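Local structure of transcriptional regulator (Saccharomonospora viridis, 4KWA) at residues T12-L16 / D29-L34; R80-L84 / T129-T133. The protein probably binds DNA as a TetR-family transcriptional repressor, and holds a choline ion in its C-terminal, ligand-binding domain in this crystal. One frame throughout, in Å; residues are numbered along the deposited sequence.

Contact 1. Residues T12-L16 / D29-L34; sequences TAWRL and DIASEL. With EDO (1,2-ethanediol), chain D.
Arg15 and Glu33 tie two helices of the TetR-type DNA-binding domain, helix 2-20 and helix 27-34, the latter being the first helix of the predicted helix-turn-helix. The segments cross at 120°. NH2 of Arg15 gives a weak but straight bond to OE1 of Glu33, 3.3 Å long, as part of a salt bridge. The two flat groups lie 24° apart, and OE1 comes in at the guanidinium edge. NE of the same arginine is used separately: it donates to O1 of a bound 1,2-ethanediol at 3.0 Å. This diol, probably from the crystallisation liquor, also lies against CD2 of Leu16.

Thr12 presents its methyl to the other helix: chi1 of -61° sets OG1 beside the backbone N and CG2 anti to it. That places CG2 3.4 Å from CG of Glu33. Its hydroxyl bonds to the carbonyl of Arg8 in its own helix, and meets Leu34 tip to tip, with OG1 of Thr12 3.3 Å from CD2 of Leu34. OD2 of Asp29 accepts from the backbone N of Arg26, near the start of its helix. The apolar centre is Ile30, which meets Ala13 and Leu16 and also touches Val25. CD1 of Leu16 packs 3.8 Å from CG1 of Ile30.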
ATOM      1  N   THR A  12     -19.898   0.002 -13.597  1.00 30.58           N
ATOM      2  CA  THR A  12     -20.582  -0.675 -12.491  1.00 32.16           C
ATOM      3  C   THR A  12     -19.589  -1.584 -11.735  1.00 29.10           C
ATOM      4  O   THR A  12     -19.485  -1.496 -10.473  1.00 24.23           O
ATOM      5  CB  THR A  12     -21.862  -1.413 -12.988  1.00 31.77           C
ATOM      6  OG1 THR A  12     -22.785  -0.478 -13.542  1.00 41.70           O
ATOM      7  CG2 THR A  12     -22.517  -2.136 -11.897  1.00 31.99           C
ATOM      8  N   ALA A  13     -18.865  -2.455 -12.478  1.00 29.09           N
ATOM      9  CA  ALA A  13     -17.839  -3.325 -11.840  1.00 31.68           C
ATOM     10  C   ALA A  13     -16.807  -2.578 -11.038  1.00 29.73           C
ATOM     11  O   ALA A  13     -16.487  -3.002  -9.918  1.00 27.10           O
ATOM     12  CB  ALA A  13     -17.177  -4.258 -12.846  1.00 29.42           C
ATOM     13  N   TRP A  14     -16.308  -1.425 -11.541  1.00 27.40           N
ATOM     14  CA  TRP A  14     -15.320  -0.616 -10.815  1.00 31.08           C
ATOM     15  C   TRP A  14     -15.770  -0.162  -9.450  1.00 24.28           C
ATOM     16  O   TRP A  14     -15.102  -0.383  -8.423  1.00 24.34           O
ATOM     17  CB  TRP A  14     -14.944   0.639 -11.628  1.00 29.78           C
ATOM     18  CG  TRP A  14     -13.859   1.496 -10.971  1.00 33.12           C
ATOM     19  CD1 TRP A  14     -14.006   2.663 -10.200  1.00 37.91           C
ATOM     20  CD2 TRP A  14     -12.447   1.254 -11.063  1.00 35.42           C
ATOM     21  NE1 TRP A  14     -12.748   3.095  -9.800  1.00 40.05           N
ATOM     22  CE2 TRP A  14     -11.788   2.269 -10.341  1.00 45.22           C
ATOM     23  CE3 TRP A  14     -11.692   0.263 -11.672  1.00 37.88           C
ATOM     24  CZ2 TRP A  14     -10.378   2.328 -10.223  1.00 37.95           C
ATOM     25  CZ3 TRP A  14     -10.275   0.319 -11.575  1.00 42.23           C
ATOM     26  CH2 TRP A  14      -9.639   1.373 -10.848  1.00 45.88           C
ATOM     27  N   ARG A  15     -17.001   0.347  -9.429  1.00 27.10           N
ATOM     28  CA  ARG A  15     -17.634   0.820  -8.214  1.00 30.58           C
ATOM     29  C   ARG A  15     -17.905  -0.299  -7.182  1.00 27.07           C
ATOM     30  O   ARG A  15     -17.562  -0.153  -5.992  1.00 27.69           O
ATOM     31  CB  ARG A  15     -18.885   1.621  -8.587  1.00 27.15           C
ATOM     32  CG  ARG A  15     -19.594   2.261  -7.391  1.00 31.15           C
ATOM     33  CD  ARG A  15     -20.801   3.049  -7.756  1.00 31.45           C
ATOM     34  NE  ARG A  15     -21.761   2.405  -8.639  1.00 35.34           N
ATOM     35  CZ  ARG A  15     -21.764   2.654  -9.935  1.00 32.58           C
ATOM     36  NH1 ARG A  15     -20.831   3.461 -10.420  1.00 47.89           N
ATOM     37  NH2 ARG A  15     -22.592   2.069 -10.729  1.00 37.09           N
ATOM     38  N   LEU A  16     -18.381  -1.443  -7.680  1.00 27.95           N
ATOM     39  CA  LEU A  16     -18.615  -2.589  -6.833  1.00 31.61           C
ATOM     40  C   LEU A  16     -17.307  -3.166  -6.262  1.00 25.51           C
ATOM     41  O   LEU A  16     -17.221  -3.485  -5.066  1.00 30.21           O
ATOM     42  CB  LEU A  16     -19.438  -3.624  -7.586  1.00 29.97           C
ATOM     43  CG  LEU A  16     -20.874  -3.303  -8.015  1.00 27.20           C
ATOM     44  CD1 LEU A  16     -21.537  -4.490  -8.742  1.00 28.72           C
ATOM     45  CD2 LEU A  16     -21.624  -2.928  -6.731  1.00 33.83           C
ATOM     46  N   ASP A  29     -24.143  -9.692  -9.236  1.00 32.60           N
ATOM     47  CA  ASP A  29     -24.232  -8.362  -8.546  1.00 30.67           C
ATOM     48  C   ASP A  29     -24.167  -7.300  -9.639  1.00 34.45           C
ATOM     49  O   ASP A  29     -24.871  -6.266  -9.590  1.00 29.32           O
ATOM     50  CB  ASP A  29     -23.071  -8.167  -7.595  1.00 27.13           C
ATOM     51  CG  ASP A  29     -23.106  -9.101  -6.442  1.00 36.58           C
ATOM     52  OD1 ASP A  29     -24.213  -9.274  -5.917  1.00 36.25           O
ATOM     53  OD2 ASP A  29     -22.018  -9.577  -5.983  1.00 38.00           O
ATOM     54  N   ILE A  30     -23.266  -7.504 -10.586  1.00 26.48           N
ATOM     55  CA  ILE A  30     -23.173  -6.577 -11.714  1.00 28.24           C
ATOM     56  C   ILE A  30     -24.418  -6.606 -12.585  1.00 30.94           C
ATOM     57  O   ILE A  30     -25.028  -5.556 -12.891  1.00 30.57           O
ATOM     58  CB  ILE A  30     -21.933  -6.855 -12.554  1.00 27.46           C
ATOM     59  CG1 ILE A  30     -20.732  -6.760 -11.693  1.00 27.67           C
ATOM     60  CG2 ILE A  30     -21.731  -5.828 -13.649  1.00 30.81           C
ATOM     61  CD1 ILE A  30     -19.465  -7.431 -12.225  1.00 29.65           C
ATOM     62  N   ALA A  31     -24.892  -7.808 -12.900  1.00 32.29           N
ATOM     63  CA  ALA A  31     -26.053  -7.989 -13.780  1.00 34.01           C
ATOM     64  C   ALA A  31     -27.312  -7.407 -13.139  1.00 36.12           C
ATOM     65  O   ALA A  31     -28.099  -6.763 -13.844  1.00 30.49           O
ATOM     66  CB  ALA A  31     -26.227  -9.433 -14.107  1.00 31.82           C
ATOM     67  N   SER A  32     -27.464  -7.561 -11.813  1.00 35.25           N
ATOM     68  CA  SER A  32     -28.630  -7.007 -11.083  1.00 36.65           C
ATOM     69  C   SER A  32     -28.656  -5.490 -11.090  1.00 30.35           C
ATOM     70  O   SER A  32     -29.710  -4.825 -11.178  1.00 32.69           O
ATOM     71  CB  SER A  32     -28.582  -7.414  -9.600  1.00 42.87           C
ATOM     72  OG  SER A  32     -29.004  -8.747  -9.508  1.00 47.84           O
ATOM     73  N   GLU A  33     -27.515  -4.926 -10.894  1.00 29.43           N
ATOM     74  CA  GLU A  33     -27.395  -3.491 -10.835  1.00 34.24           C
ATOM     75  C   GLU A  33     -27.750  -2.848 -12.140  1.00 33.78           C
ATOM     76  O   GLU A  33     -28.292  -1.727 -12.186  1.00 36.55           O
ATOM     77  CB  GLU A  33     -25.962  -3.189 -10.505  1.00 38.70           C
ATOM     78  CG  GLU A  33     -25.577  -1.736 -10.508  1.00 44.73           C
ATOM     79  CD  GLU A  33     -25.205  -1.201  -9.191  1.00 50.59           C
ATOM     80  OE1 GLU A  33     -24.651  -0.086  -9.277  1.00 67.27           O
ATOM     81  OE2 GLU A  33     -25.447  -1.862  -8.143  1.00 53.63           O
ATOM     82  N   LEU A  34     -27.361  -3.478 -13.223  1.00 32.77           N
ATOM     83  CA  LEU A  34     -27.657  -2.979 -14.607  1.00 36.53           C
ATOM     84  C   LEU A  34     -28.848  -3.543 -15.364  1.00 37.50           C
ATOM     85  O   LEU A  34     -29.224  -2.996 -16.392  1.00 39.02           O
ATOM     86  CB  LEU A  34     -26.444  -3.248 -15.493  1.00 38.15           C
ATOM     87  CG  LEU A  34     -25.172  -2.528 -15.183  1.00 38.11           C
ATOM     88  CD1 LEU A  34     -24.078  -3.255 -15.901  1.00 41.68           C
ATOM     89  CD2 LEU A  34     -25.251  -1.086 -15.618  1.00 46.28           C
TER
HETATM   90  C1  EDO D 302     -22.848   0.937  -5.502  1.00 44.15           C
HETATM   91  O1  EDO D 302     -23.383   0.629  -6.904  1.00 44.27           O
HETATM   92  C2  EDO D 302     -21.657   0.096  -5.020  1.00 46.20           C
HETATM   93  O2  EDO D 302     -21.715  -0.758  -3.814  1.00 47.52           O

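Contact 2. Residues R80-L84 / T129-T133; sequences RLVRL and TIAMT
This is a buried, mainly apolar packing of two nearly antiparallel helices in the all-helical C-terminal domain of a TetR-family regulator, the domain that carries the bound choline. Helix 77-86 lies against the long helix 113-139. The segment axes approach to 10.5 Å at an angle of 157°. No direct hydrogen bond joins the two segments.

Thr133 lies at the centre. Its chi1 of -54° puts OG1 beside the backbone N and CG2 anti to it, which turns the methyl onto helix 77-86. There CG2 lies 3.9 Å from CB of Leu81 and also meets CB of Arg80. Leu84 extends its CD1 toward the same threonine, tip to tip, and reaches 3.6 Å from OG1. The same methyl, CD1 of Leu84, packs 3.8 Å from CG2 of Thr129. Ile130 adds a looser contact, with its CD1 4.3 Å from CD1 of Leu84. Leu81 and Ile130 both continue onto Leu155 of helix 148-168, while Leu84 and Thr129 touch Gln67 of helix 48-71.

Most of the polar groups at this contact have partners close by. The hydroxyl of Thr129 bonds to the carbonyl of Arg125. The guanidinium of Arg80 has a direct partner through NH1, the carbonyl of Ile74. Its NE donates to a water, 2.9 Å away, which lies at the guanidinium edge and in its plane. That water donates in turn to OG1 of Thr133 and so bridges the helices. OG1 itself donates a hydrogen bond to the carbonyl O of Thr129. This oxygen also accepts from the backbone N of Thr133, and the two donors reach it from opposite faces of the carbonyl plane. The hydroxyl bond is the shorter of the pair: OG1 of Thr133 lies 2.6 Å from O of Thr129, tilted 27° from that plane.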
ATOM      1  N   ARG A  80       1.888  23.431 -10.369  1.00 27.17           N
ATOM      2  CA  ARG A  80       1.651  22.151 -11.007  1.00 28.16           C
ATOM      3  C   ARG A  80       1.814  20.960 -10.042  1.00 29.44           C
ATOM      4  O   ARG A  80       0.952  20.076  -9.959  1.00 26.76           O
ATOM      5  CB  ARG A  80       2.563  21.938 -12.237  1.00 29.95           C
ATOM      6  CG  ARG A  80       2.266  22.738 -13.429  1.00 33.29           C
ATOM      7  CD  ARG A  80       3.209  22.398 -14.575  1.00 32.40           C
ATOM      8  NE  ARG A  80       2.948  21.138 -15.204  1.00 32.25           N
ATOM      9  CZ  ARG A  80       2.046  20.944 -16.172  1.00 38.27           C
ATOM     10  NH1 ARG A  80       1.177  21.903 -16.500  1.00 42.82           N
ATOM     11  NH2 ARG A  80       1.916  19.746 -16.753  1.00 43.41           N
ATOM     12  N   LEU A  81       2.941  20.938  -9.334  1.00 32.92           N
ATOM     13  CA  LEU A  81       3.251  19.859  -8.343  1.00 28.61           C
ATOM     14  C   LEU A  81       2.162  19.827  -7.249  1.00 30.11           C
ATOM     15  O   LEU A  81       1.638  18.757  -6.906  1.00 28.98           O
ATOM     16  CB  LEU A  81       4.647  20.051  -7.806  1.00 29.53           C
ATOM     17  CG  LEU A  81       5.168  18.854  -7.051  1.00 35.13           C
ATOM     18  CD1 LEU A  81       5.263  17.620  -7.936  1.00 31.67           C
ATOM     19  CD2 LEU A  81       6.515  19.164  -6.383  1.00 35.46           C
ATOM     20  N   VAL A  82       1.764  20.980  -6.750  1.00 31.09           N
ATOM     21  CA  VAL A  82       0.679  21.066  -5.746  1.00 31.73           C
ATOM     22  C   VAL A  82      -0.629  20.490  -6.287  1.00 34.60           C
ATOM     23  O   VAL A  82      -1.270  19.721  -5.589  1.00 29.43           O
ATOM     24  CB  VAL A  82       0.458  22.510  -5.209  1.00 36.18           C
ATOM     25  CG1 VAL A  82      -0.808  22.603  -4.346  1.00 45.04           C
ATOM     26  CG2 VAL A  82       1.677  22.974  -4.400  1.00 40.06           C
ATOM     27  N   ARG A  83      -0.983  20.788  -7.527  1.00 31.67           N
ATOM     28  CA  ARG A  83      -2.196  20.223  -8.106  1.00 31.71           C
ATOM     29  C   ARG A  83      -2.100  18.728  -8.334  1.00 26.48           C
ATOM     30  O   ARG A  83      -2.985  17.998  -8.038  1.00 31.14           O
ATOM     31  CB  ARG A  83      -2.510  20.869  -9.420  1.00 32.24           C
ATOM     32  CG  ARG A  83      -3.330  22.094  -9.284  1.00 45.34           C
ATOM     33  CD  ARG A  83      -3.209  22.932 -10.522  1.00 55.58           C
ATOM     34  NE  ARG A  83      -3.657  24.267 -10.239  1.00 67.16           N
ATOM     35  CZ  ARG A  83      -4.903  24.663 -10.336  1.00 64.10           C
ATOM     36  NH1 ARG A  83      -5.182  25.899 -10.034  1.00 60.96           N
ATOM     37  NH2 ARG A  83      -5.845  23.836 -10.749  1.00 63.61           N
ATOM     38  N   LEU A  84      -0.993  18.310  -8.879  1.00 25.38           N
ATOM     39  CA  LEU A  84      -0.705  16.902  -9.083  1.00 29.25           C
ATOM     40  C   LEU A  84      -0.875  16.094  -7.831  1.00 30.64           C
ATOM     41  O   LEU A  84      -1.398  15.015  -7.909  1.00 29.62           O
ATOM     42  CB  LEU A  84       0.709  16.650  -9.615  1.00 31.40           C
ATOM     43  CG  LEU A  84       0.874  16.803 -11.095  1.00 38.65           C
ATOM     44  CD1 LEU A  84       2.360  16.775 -11.476  1.00 41.13           C
ATOM     45  CD2 LEU A  84       0.059  15.698 -11.825  1.00 38.09           C
ATOM     46  N   THR A 129       5.895  11.854 -14.945  1.00 23.19           N
ATOM     47  CA  THR A 129       5.245  13.110 -14.764  1.00 23.10           C
ATOM     48  C   THR A 129       5.823  13.904 -13.574  1.00 26.52           C
ATOM     49  O   THR A 129       6.059  15.101 -13.645  1.00 26.19           O
ATOM     50  CB  THR A 129       3.757  12.865 -14.606  1.00 31.43           C
ATOM     51  OG1 THR A 129       3.305  12.496 -15.900  1.00 28.13           O
ATOM     52  CG2 THR A 129       3.047  14.146 -14.139  1.00 32.15           C
ATOM     53  N   ILE A 130       5.959  13.221 -12.421  1.00 25.13           N
ATOM     54  CA  ILE A 130       6.506  13.826 -11.236  1.00 27.96           C
ATOM     55  C   ILE A 130       7.917  14.258 -11.505  1.00 26.44           C
ATOM     56  O   ILE A 130       8.275  15.452 -11.259  1.00 25.13           O
ATOM     57  CB  ILE A 130       6.507  12.810 -10.054  1.00 28.96           C
ATOM     58  CG1 ILE A 130       5.086  12.388  -9.687  1.00 34.24           C
ATOM     59  CG2 ILE A 130       7.151  13.455  -8.843  1.00 29.14           C
ATOM     60  CD1 ILE A 130       4.170  13.547  -9.374  1.00 40.93           C
ATOM     61  N   ALA A 131       8.736  13.356 -12.038  1.00 25.39           N
ATOM     62  CA  ALA A 131      10.124  13.732 -12.274  1.00 26.10           C
ATOM     63  C   ALA A 131      10.281  14.930 -13.234  1.00 27.66           C
ATOM     64  O   ALA A 131      11.134  15.839 -13.066  1.00 26.52           O
ATOM     65  CB  ALA A 131      10.910  12.483 -12.775  1.00 24.90           C
HETATM   66  N   MSE A 132       9.425  14.944 -14.261  1.00 25.27           N
HETATM   67  CA  MSE A 132       9.457  16.007 -15.218  1.00 27.85           C
HETATM   68  C   MSE A 132       9.063  17.275 -14.556  1.00 27.81           C
HETATM   69  O   MSE A 132       9.621  18.325 -14.893  1.00 26.48           O
HETATM   70  CB  MSE A 132       8.581  15.694 -16.420  1.00 27.97           C
HETATM   71  CG  MSE A 132       8.561  16.852 -17.386  1.00 33.83           C
HETATM   72 SE   MSE A 132       7.136  16.428 -18.700  1.00 46.38          SE
HETATM   73  CE  MSE A 132       5.375  16.643 -17.777  1.00 53.23           C
ATOM     74  N   THR A 133       8.079  17.234 -13.651  1.00 24.16           N
ATOM     75  CA  THR A 133       7.665  18.477 -12.960  1.00 25.25           C
ATOM     76  C   THR A 133       8.795  19.074 -12.084  1.00 28.91           C
ATOM     77  O   THR A 133       9.028  20.292 -12.025  1.00 29.74           O
ATOM     78  CB  THR A 133       6.432  18.172 -12.165  1.00 23.43           C
ATOM     79  OG1 THR A 133       5.493  17.595 -13.120  1.00 27.48           O
ATOM     80  CG2 THR A 133       5.805  19.468 -11.486  1.00 31.29           C
TER
HETATM   81  O   HOH W   1       4.505  18.731 -15.212  1.00 34.99           O

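How the contacts relate
Contact 1 and contact 2 belong to different domains and lie on opposite sides of the chain's centre. Their centres are 34 Å apart, and their nearest atoms are about 16 Å apart. Contact 1 joins helices of the DNA-binding domain, whereas contact 2 joins helices of the ligand-binding domain. Helix 48-71 runs between them: Ala13 of contact 1 touches its Ile51, and Leu84 of contact 2 touches its Leu71. The choline pocket is lined by Gln88, Trp99 and Asp160. The side chain of Ile130 in contact 2 is about 9 Å from the choline, too far to touch it. Trp14, in segment 12-16, touches Glu98 and Val101 of helix 94-109, which carries Trp99.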